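Dihydrodipicolinate synthase family protein (Sinorhizobium meliloti, PDB 4DNH) is of unknown function but folds as a TIM barrel and is probably related to the dihydrodipicolinate synthase enzymes. Local coordinates at residues 188-193 with 231-236. Residues are numbered along the deposited sequence; the frame is centred on the assembly and turned at random.
Sequences IHWLGE and ISLLSK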
loop_
_atom_site.group_PDB
_atom_site.type_symbol
_atom_site.label_atom_id
_atom_site.label_comp_id
_atom_site.label_asym_id
_atom_site.label_seq_id
_atom_site.Cartn_x
_atom_site.Cartn_y
_atom_site.Cartn_z
ATOM N N ILE A 188 -5.615 -9.904 7.784
ATOM C CA ILE A 188 -6.779 -9.055 7.960
ATOM C C ILE A 188 -6.374 -7.599 7.837
ATOM O O ILE A 188 -5.373 -7.152 8.399
ATOM C CB ILE A 188 -7.465 -9.300 9.319
ATOM C CG1 ILE A 188 -8.143 -10.673 9.320
ATOM C CG2 ILE A 188 -8.471 -8.195 9.626
ATOM C CD1 ILE A 188 -8.888 -11.004 10.594
ATOM N N HIS A 189 -7.169 -6.849 7.096
ATOM C CA HIS A 189 -6.867 -5.460 6.886
ATOM C C HIS A 189 -7.869 -4.541 7.547
ATOM O O HIS A 189 -9.062 -4.553 7.237
ATOM C CB HIS A 189 -6.736 -5.196 5.407
ATOM C CG HIS A 189 -6.261 -3.813 5.078
ATOM N ND1 HIS A 189 -6.448 -3.259 3.872
ATOM C CD2 HIS A 189 -5.598 -2.863 5.855
ATOM C CE1 HIS A 189 -5.931 -2.019 3.869
ATOM N NE2 HIS A 189 -5.408 -1.781 5.083
ATOM N N TRP A 190 -7.365 -3.762 8.504
ATOM C CA TRP A 190 -8.101 -2.672 9.120
ATOM C C TRP A 190 -7.671 -1.371 8.484
ATOM O O TRP A 190 -6.637 -0.803 8.831
ATOM C CB TRP A 190 -7.842 -2.660 10.613
ATOM C CG TRP A 190 -8.722 -1.699 11.359
ATOM C CD1 TRP A 190 -9.649 -0.803 10.827
ATOM C CD2 TRP A 190 -8.750 -1.462 12.805
ATOM N NE1 TRP A 190 -10.238 -0.070 11.816
ATOM C CE2 TRP A 190 -9.745 -0.415 13.028
ATOM C CE3 TRP A 190 -8.084 -2.002 13.895
ATOM C CZ2 TRP A 190 -10.044 0.058 14.303
ATOM C CZ3 TRP A 190 -8.392 -1.523 15.175
ATOM C CH2 TRP A 190 -9.347 -0.516 15.371
ATOM N N LEU A 191 -8.470 -0.912 7.520
ATOM C CA LEU A 191 -8.219 0.301 6.752
ATOM C C LEU A 191 -8.957 1.483 7.394
ATOM O O LEU A 191 -10.180 1.443 7.514
ATOM C CB LEU A 191 -8.729 0.080 5.321
ATOM C CG LEU A 191 -8.506 1.059 4.153
ATOM C CD1 LEU A 191 -7.029 1.351 3.928
ATOM C CD2 LEU A 191 -9.127 0.492 2.885
ATOM N N GLY A 192 -8.227 2.520 7.803
ATOM C CA GLY A 192 -8.839 3.701 8.449
ATOM C C GLY A 192 -9.625 4.634 7.526
ATOM O O GLY A 192 -9.485 4.574 6.301
ATOM N N GLU A 193 -10.453 5.492 8.125
ATOM C CA GLU A 193 -11.359 6.384 7.380
ATOM C C GLU A 193 -10.686 7.488 6.559
ATOM O O GLU A 193 -11.311 8.080 5.670
ATOM C CB GLU A 193 -12.471 6.986 8.271
ATOM C CG GLU A 193 -12.064 7.425 9.670
ATOM C CD GLU A 193 -12.224 6.310 10.695
ATOM O OE1 GLU A 193 -11.190 5.782 11.161
ATOM O OE2 GLU A 193 -13.380 5.948 11.022
ATOM N N ILE A 231 -2.731 -2.779 10.008
ATOM C CA ILE A 231 -3.463 -1.648 10.525
ATOM C C ILE A 231 -3.031 -0.379 9.786
ATOM O O ILE A 231 -1.820 -0.099 9.645
ATOM C CB ILE A 231 -3.360 -1.565 12.071
ATOM C CG1 ILE A 231 -4.455 -0.657 12.626
ATOM C CG2 ILE A 231 -1.961 -1.154 12.534
ATOM C CD1 ILE A 231 -4.645 -0.747 14.127
ATOM N N SER A 232 -4.035 0.348 9.286
ATOM C CA SER A 232 -3.858 1.569 8.509
ATOM C C SER A 232 -4.675 2.696 9.124
ATOM O O SER A 232 -5.592 3.229 8.498
ATOM C CB SER A 232 -4.317 1.340 7.076
ATOM O OG SER A 232 -3.373 0.576 6.357
ATOM N N LEU A 233 -4.346 3.030 10.367
ATOM C CA LEU A 233 -5.028 4.069 11.123
ATOM C C LEU A 233 -4.129 5.277 11.318
ATOM O O LEU A 233 -4.566 6.305 11.827
ATOM C CB LEU A 233 -5.403 3.538 12.500
ATOM C CG LEU A 233 -6.368 2.370 12.620
ATOM C CD1 LEU A 233 -6.780 2.265 14.078
ATOM C CD2 LEU A 233 -7.589 2.582 11.739
ATOM N N LEU A 234 -2.864 5.131 10.940
ATOM C CA LEU A 234 -1.825 6.148 11.153
ATOM C C LEU A 234 -1.788 6.709 12.587
ATOM O O LEU A 234 -1.529 7.895 12.803
ATOM C CB LEU A 234 -1.931 7.266 10.114
ATOM C CG LEU A 234 -1.923 6.919 8.625
ATOM C CD1 LEU A 234 -1.762 8.203 7.834
ATOM C CD2 LEU A 234 -0.822 5.929 8.251
ATOM N N SER A 235 -2.066 5.836 13.550
ATOM C CA SER A 235 -2.007 6.158 14.967
ATOM C C SER A 235 -0.991 5.188 15.548
ATOM O O SER A 235 -1.319 4.049 15.876
ATOM C CB SER A 235 -3.382 5.960 15.615
ATOM O OG SER A 235 -3.592 6.840 16.719
ATOM N N LYS A 236 0.253 5.646 15.640
ATOM C CA LYS A 236 1.382 4.822 16.071
ATOM C C LYS A 236 1.207 4.198 17.479
ATOM O O LYS A 236 1.566 3.031 17.697
ATOM C CB LYS A 236 2.677 5.633 15.935
ATOM C CG LYS A 236 3.791 5.280 16.894
ATOM C CD LYS A 236 4.753 6.444 17.011
ATOM C CE LYS A 236 5.120 6.677 18.465
ATOM N NZ LYS A 236 6.067 7.814 18.622
#
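The indole of W190 meets I231 and L233 where two neighbouring parallel strands of a TIM barrel, 186-191 and 226-232, reach their C-terminal ends. Helix 208-221 links them in a beta-alpha-beta unit. W190 and I231 are bridge partners whose side chains lie alongside each other on the helix-facing side of the sheet; CD1 of I231 reaches the benzene part of the indole at CE3 (3.7 Å), approaching obliquely. L233, just past its strand, places both methyls on one side of the indole. Its CD2 sits above the five-membered ring in a CH-pi contact, 3.9 Å from the centroid and 18° off the normal, while CD1 lies on the same side, displaced toward the rim by CZ2 and CH2. A chi1 of -171° turns the W190 ring away from its own backbone N, alongside I231, with one face toward L233; W203 meets it edge-to-face, and A211 and M212 of helix 208-221 pack against it. The side chains of L191 and S232 share the other face, inside the barrel, with H189 nearby. Here S232 OG lies near the imidazole plane at the ring edge, 3.4 Å from H189 NE2, and hydrogen-bonds a glycerol probably derived from the crystallisation liquor; the C-terminal mouth is where TIM barrels carry their active sites. L191 CB sits above the rim of the H189 ring. Backbone bonds fix the register: S232 N donates to W190 O (2.9 Å), and G192 N donates to S232 O (2.8 Å), with L233 CD2 3.7 Å from G192 CA.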